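Local coordinates for CrataBL (PDB 4IHZ), which binds glucose and N-acetylglucosamine as a lectin, agglutinates erythrocytes and inhibits factor Xa and, less strongly, trypsin, as a probable Kunitz-type beta-trefoil protein, at residues 35-40 and 92-97; 111-116 and 131-136. All coordinates share one frame; numbering follows the deposited sequence.

Contact 1: 35-40 and 92-97; sequences LDLITQ and SIHRGL
A small nonpolar contact, in which L35 and L37 reach the imidazole of H94, joins the chain leading into strand 38-40 to the turn between strands 87-91 and 96-100. Each leucine sends one methyl group to the ring. CD2 of L35 lies 3.6 Å from CE1 of H94 and equally near ND1, whereas CD1 of L37 approaches the other ring nitrogen, with 3.6 Å to NE2 of H94. Both methyls come in obliquely, although the L37 side chain points head-on at the histidine while that of L35 passes alongside it, running the other way. The imidazole belongs to a beta hairpin of the beta-trefoil, closed by a type I turn from S92 to R95 in which R95 N bonds to S92 O (3.0 Å). A G1 beta bulge follows, R95 and G96 sharing S91 as their partner on the opposite strand. CG of H94 stands anti to the carbonyl carbon (chi1 -62°), which turns the ring toward the two leucines. CG2 of I93 stands 3.9 Å above the ring plane on one face, displaced from the ring centre. ND1 of H94 is hydrogen-bonded to OG of S91, which helps fix the rotation of the imidazole, and Y148 meets the ring edge-to-face.

Contact 2: 111-116 and 131-136; sequences WFRIER and TPCRDV
R113 lays its side chain beside C133 and T131 at the surface of the beta-trefoil, where strand 112-117 is an edge strand of a four-stranded antiparallel sheet and 134-139 is the third strand in from it. Strand 120-125 runs between the two. No hydrogen bond joins the two segments; the R113 side chain meets the loop that leads into strand 134-139. Backbone bonds of R113 with V124 and of E115 with K122 tie the first segment to strand 120-125, and D135 of the second segment forms a salt bridge with the same K122.

From CB, the arginine sets out with CG anti to its own carbonyl carbon (chi1 -59°) and stays extended through CD to NE, which takes the guanidinium to the loop ahead of strand 134-139. CD is the first atom to meet the other segment, 4.1 Å from SG of C133. The same sulfur is 4.1 Å from NE of R113 and sits over one face of the guanidinium, 4.0 Å above its plane and displaced from its centre. This sulfur is half of the disulfide to C126, so the arginine packs on a covalently closed loop. NE is hydrogen-bonded to OD1 of N68, which restrains the turn of the planar group; a weak bond from NH2 to the carbonyl oxygen of G129 at most adds to this. CZ of R113 comes within 4.0 Å of CG2 of T131. Here the side chain of T131 crosses the arginine at about a right angle, its CG2 methyl approaching NH1 of R113 obliquely at 3.3 Å.

In the fold
Both segments of contact 1 precede those of contact 2 in the sequence, and the centres are about 18 Å apart. Strands 96-100 and 112-117 are consecutive, so the chain passes from the hairpin of contact 1 into the four-stranded sheet of contact 2. The two regions also touch directly, where CD1 of L97 packs 3.5 Å from NH1 of R134. Strand 148-151 is a further connection: it edges the sheet of contact 2, and its L149 is hydrogen-bonded through the backbone to I38. Strand 148-151 thus joins the four-stranded sheet to strand 38-40, and the L97-R134 packing brings the hairpin of strands 87-91 and 96-100 against the same sheet.

Contact 1: 35-40 and 92-97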
loop_
_atom_site.group_PDB
_atom_site.type_symbol
_atom_site.label_atom_id
_atom_site.label_comp_id
_atom_site.label_asym_id
_atom_site.label_seq_id
_atom_site.Cartn_x
_atom_site.Cartn_y
_atom_site.Cartn_z
ATOM N N LEU A 35 -1.339 -12.514 0.648
ATOM C CA LEU A 35 -0.524 -13.021 1.763
ATOM C C LEU A 35 0.954 -12.869 1.469
ATOM O O LEU A 35 1.651 -13.843 1.194
ATOM C CB LEU A 35 -0.884 -14.483 2.053
ATOM C CG LEU A 35 -0.472 -14.887 3.471
ATOM C CD1 LEU A 35 -1.603 -14.586 4.432
ATOM C CD2 LEU A 35 -0.153 -16.379 3.483
ATOM N N ASP A 36 1.421 -11.633 1.562
ATOM C CA ASP A 36 2.789 -11.327 1.175
ATOM C C ASP A 36 3.663 -11.508 2.415
ATOM O O ASP A 36 3.814 -10.597 3.222
ATOM C CB ASP A 36 2.863 -9.894 0.641
ATOM C CG ASP A 36 4.222 -9.561 0.030
ATOM O OD1 ASP A 36 4.781 -10.408 -0.712
ATOM O OD2 ASP A 36 4.746 -8.435 0.295
ATOM N N LEU A 37 4.212 -12.711 2.547
ATOM C CA LEU A 37 4.998 -13.090 3.719
ATOM C C LEU A 37 6.309 -12.346 3.786
ATOM O O LEU A 37 6.784 -11.810 2.778
ATOM C CB LEU A 37 5.293 -14.600 3.657
ATOM C CG LEU A 37 4.071 -15.494 3.651
ATOM C CD1 LEU A 37 4.615 -16.878 3.336
ATOM C CD2 LEU A 37 3.325 -15.474 4.992
ATOM N N ILE A 38 6.927 -12.355 4.970
ATOM C CA ILE A 38 8.272 -11.807 5.111
ATOM C C ILE A 38 9.158 -13.042 5.262
ATOM O O ILE A 38 9.061 -13.761 6.278
ATOM C CB ILE A 38 8.388 -10.938 6.401
ATOM C CG1 ILE A 38 7.416 -9.742 6.381
ATOM C CG2 ILE A 38 9.850 -10.463 6.610
ATOM C CD1 ILE A 38 7.619 -8.818 5.208
ATOM N N THR A 39 9.995 -13.309 4.266
ATOM C CA THR A 39 10.749 -14.560 4.240
ATOM C C THR A 39 12.243 -14.327 4.355
ATOM O O THR A 39 12.752 -13.251 4.014
ATOM C CB THR A 39 10.460 -15.416 2.992
ATOM O OG1 THR A 39 10.719 -14.634 1.826
ATOM C CG2 THR A 39 8.970 -15.882 3.012
ATOM N N GLN A 40 12.956 -15.343 4.797
ATOM C CA GLN A 40 14.355 -15.227 5.062
ATOM C C GLN A 40 15.198 -15.537 3.830
ATOM O O GLN A 40 14.938 -16.499 3.105
ATOM C CB GLN A 40 14.719 -16.172 6.220
ATOM C CG GLN A 40 16.117 -15.888 6.770
ATOM C CD GLN A 40 16.426 -16.698 7.981
ATOM O OE1 GLN A 40 16.001 -17.865 8.105
ATOM N NE2 GLN A 40 17.193 -16.115 8.887
ATOM N N SER A 92 -4.462 -20.726 6.632
ATOM C CA SER A 92 -4.576 -22.167 6.961
ATOM C C SER A 92 -3.419 -22.961 6.332
ATOM O O SER A 92 -2.938 -23.941 6.911
ATOM C CB SER A 92 -5.953 -22.755 6.591
ATOM O OG SER A 92 -6.141 -22.760 5.189
ATOM N N ILE A 93 -2.959 -22.514 5.163
ATOM C CA ILE A 93 -1.841 -23.143 4.442
ATOM C C ILE A 93 -0.582 -23.119 5.326
ATOM O O ILE A 93 0.218 -24.043 5.303
ATOM C CB ILE A 93 -1.516 -22.383 3.103
ATOM C CG1 ILE A 93 -2.732 -22.388 2.172
ATOM C CG2 ILE A 93 -0.278 -22.983 2.418
ATOM C CD1 ILE A 93 -2.763 -23.447 1.070
ATOM N N HIS A 94 -0.445 -22.065 6.124
ATOM C CA HIS A 94 0.696 -21.910 6.993
ATOM C C HIS A 94 0.395 -22.273 8.436
ATOM O O HIS A 94 1.220 -22.048 9.319
ATOM C CB HIS A 94 1.261 -20.473 6.847
ATOM C CG HIS A 94 1.733 -20.181 5.465
ATOM N ND1 HIS A 94 0.888 -19.719 4.477
ATOM C CD2 HIS A 94 2.950 -20.320 4.886
ATOM C CE1 HIS A 94 1.574 -19.563 3.355
ATOM N NE2 HIS A 94 2.823 -19.941 3.573
ATOM N N ARG A 95 -0.751 -22.930 8.654
ATOM C CA ARG A 95 -1.183 -23.371 9.992
ATOM C C ARG A 95 -1.175 -22.292 11.068
ATOM O O ARG A 95 -0.794 -22.550 12.211
ATOM C CB ARG A 95 -0.341 -24.539 10.469
ATOM C CG ARG A 95 -0.509 -25.804 9.679
ATOM C CD ARG A 95 0.305 -26.883 10.340
ATOM N NE ARG A 95 -0.354 -27.491 11.511
ATOM C CZ ARG A 95 0.289 -27.887 12.615
ATOM N NH1 ARG A 95 1.611 -27.725 12.723
ATOM N NH2 ARG A 95 -0.389 -28.445 13.614
ATOM N N GLY A 96 -1.564 -21.074 10.705
ATOM C CA GLY A 96 -1.863 -20.079 11.724
ATOM C C GLY A 96 -1.549 -18.679 11.267
ATOM O O GLY A 96 -1.572 -18.380 10.060
ATOM N N LEU A 97 -1.264 -17.832 12.244
ATOM C CA LEU A 97 -0.993 -16.423 11.962
ATOM C C LEU A 97 0.368 -16.310 11.332
ATOM O O LEU A 97 1.293 -17.040 11.668
ATOM C CB LEU A 97 -1.006 -15.582 13.248
ATOM C CG LEU A 97 -2.279 -15.618 14.118
ATOM C CD1 LEU A 97 -2.102 -14.926 15.489
ATOM C CD2 LEU A 97 -3.480 -15.072 13.379
#

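Contact 2: 111-116 and 131-136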
loop_
_atom_site.group_PDB
_atom_site.type_symbol
_atom_site.label_atom_id
_atom_site.label_comp_id
_atom_site.label_asym_id
_atom_site.label_seq_id
_atom_site.Cartn_x
_atom_site.Cartn_y
_atom_site.Cartn_z
ATOM N N TRP A 111 -0.019 -3.079 14.892
ATOM C CA TRP A 111 0.901 -2.734 15.961
ATOM C C TRP A 111 1.876 -3.841 16.329
ATOM O O TRP A 111 1.483 -4.980 16.681
ATOM C CB TRP A 111 0.110 -2.302 17.209
ATOM C CG TRP A 111 -0.738 -1.064 16.945
ATOM C CD1 TRP A 111 -2.106 -0.990 16.937
ATOM C CD2 TRP A 111 -0.263 0.257 16.621
ATOM N NE1 TRP A 111 -2.517 0.295 16.652
ATOM C CE2 TRP A 111 -1.418 1.085 16.456
ATOM C CE3 TRP A 111 1.010 0.828 16.459
ATOM C CZ2 TRP A 111 -1.329 2.453 16.148
ATOM C CZ3 TRP A 111 1.100 2.198 16.143
ATOM C CH2 TRP A 111 -0.070 2.992 15.986
ATOM N N PHE A 112 3.149 -3.485 16.252
ATOM C CA PHE A 112 4.228 -4.353 16.750
ATOM C C PHE A 112 4.965 -3.607 17.844
ATOM O O PHE A 112 4.765 -2.397 18.035
ATOM C CB PHE A 112 5.208 -4.654 15.603
ATOM C CG PHE A 112 4.611 -5.461 14.488
ATOM C CD1 PHE A 112 4.846 -6.837 14.418
ATOM C CD2 PHE A 112 3.828 -4.844 13.478
ATOM C CE1 PHE A 112 4.322 -7.598 13.395
ATOM C CE2 PHE A 112 3.285 -5.593 12.442
ATOM C CZ PHE A 112 3.539 -6.959 12.372
ATOM N N ARG A 113 5.849 -4.307 18.551
ATOM C CA ARG A 113 6.777 -3.635 19.440
ATOM C C ARG A 113 8.130 -4.292 19.312
ATOM O O ARG A 113 8.223 -5.458 18.936
ATOM C CB ARG A 113 6.336 -3.742 20.925
ATOM C CG ARG A 113 4.963 -3.137 21.156
ATOM C CD ARG A 113 4.516 -3.334 22.598
ATOM N NE ARG A 113 3.169 -2.784 22.704
ATOM C CZ ARG A 113 2.525 -2.584 23.845
ATOM N NH1 ARG A 113 3.107 -2.896 25.003
ATOM N NH2 ARG A 113 1.306 -2.073 23.811
ATOM N N ILE A 114 9.165 -3.530 19.658
ATOM C CA ILE A 114 10.530 -4.058 19.796
ATOM C C ILE A 114 10.763 -4.220 21.303
ATOM O O ILE A 114 10.594 -3.261 22.063
ATOM C CB ILE A 114 11.570 -3.095 19.225
ATOM C CG1 ILE A 114 11.339 -2.918 17.717
ATOM C CG2 ILE A 114 13.000 -3.630 19.486
ATOM C CD1 ILE A 114 12.213 -1.807 17.064
ATOM N N GLU A 115 11.099 -5.433 21.722
ATOM C CA GLU A 115 11.361 -5.685 23.163
ATOM C C GLU A 115 12.729 -6.245 23.354
ATOM O O GLU A 115 13.229 -6.964 22.492
ATOM C CB GLU A 115 10.323 -6.631 23.764
ATOM C CG GLU A 115 8.912 -6.018 23.757
ATOM C CD GLU A 115 7.816 -6.921 24.276
ATOM O OE1 GLU A 115 8.083 -8.093 24.637
ATOM O OE2 GLU A 115 6.646 -6.448 24.294
ATOM N N ARG A 116 13.348 -5.954 24.505
ATOM C CA ARG A 116 14.625 -6.617 24.783
ATOM C C ARG A 116 14.428 -8.111 25.015
ATOM O O ARG A 116 13.424 -8.543 25.571
ATOM C CB ARG A 116 15.338 -6.012 25.985
ATOM C CG ARG A 116 15.742 -4.575 25.744
ATOM C CD ARG A 116 16.738 -4.121 26.782
ATOM N NE ARG A 116 17.254 -2.785 26.442
ATOM C CZ ARG A 116 18.206 -2.555 25.530
ATOM N NH1 ARG A 116 18.767 -3.547 24.850
ATOM N NH2 ARG A 116 18.573 -1.304 25.283
ATOM N N THR A 131 -1.336 -5.238 25.156
ATOM C CA THR A 131 -0.772 -6.457 25.644
ATOM C C THR A 131 -1.912 -7.411 26.004
ATOM O O THR A 131 -3.054 -6.966 26.220
ATOM C CB THR A 131 0.142 -6.174 26.853
ATOM O OG1 THR A 131 -0.565 -5.367 27.798
ATOM C CG2 THR A 131 1.343 -5.370 26.403
ATOM N N PRO A 132 -1.626 -8.720 26.078
ATOM C CA PRO A 132 -0.351 -9.402 25.821
ATOM C C PRO A 132 -0.073 -9.405 24.339
ATOM O O PRO A 132 -0.994 -9.352 23.528
ATOM C CB PRO A 132 -0.629 -10.848 26.241
ATOM C CG PRO A 132 -1.820 -10.765 27.121
ATOM C CD PRO A 132 -2.652 -9.662 26.553
ATOM N N CYS A 133 1.202 -9.491 24.008
ATOM C CA CYS A 133 1.604 -9.506 22.617
ATOM C C CYS A 133 2.123 -10.910 22.307
ATOM O O CYS A 133 2.436 -11.680 23.211
ATOM C CB CYS A 133 2.689 -8.456 22.385
ATOM S SG CYS A 133 2.244 -6.765 22.854
ATOM N N ARG A 134 2.241 -11.242 21.022
ATOM C CA ARG A 134 2.764 -12.531 20.626
ATOM C C ARG A 134 4.153 -12.360 20.041
ATOM O O ARG A 134 4.358 -11.526 19.171
ATOM C CB ARG A 134 1.862 -13.163 19.564
ATOM C CG ARG A 134 0.571 -13.745 20.143
ATOM C CD ARG A 134 -0.239 -14.447 19.098
ATOM N NE ARG A 134 -1.536 -14.858 19.650
ATOM C CZ ARG A 134 -2.714 -14.312 19.342
ATOM N NH1 ARG A 134 -2.825 -13.320 18.460
ATOM N NH2 ARG A 134 -3.811 -14.783 19.945
ATOM N N ASP A 135 5.091 -13.175 20.488
ATOM C CA ASP A 135 6.469 -13.092 19.990
ATOM C C ASP A 135 6.511 -13.514 18.523
ATOM O O ASP A 135 5.900 -14.493 18.120
ATOM C CB ASP A 135 7.394 -14.014 20.811
ATOM C CG ASP A 135 7.657 -13.502 22.240
ATOM O OD1 ASP A 135 7.266 -12.379 22.608
ATOM O OD2 ASP A 135 8.270 -14.253 23.012
ATOM N N VAL A 136 7.272 -12.771 17.730
ATOM C CA VAL A 136 7.454 -13.112 16.321
ATOM C C VAL A 136 8.695 -13.982 16.182
ATOM O O VAL A 136 9.770 -13.661 16.726
ATOM C CB VAL A 136 7.641 -11.840 15.504
ATOM C CG1 VAL A 136 8.071 -12.194 14.080
ATOM C CG2 VAL A 136 6.296 -11.077 15.481
#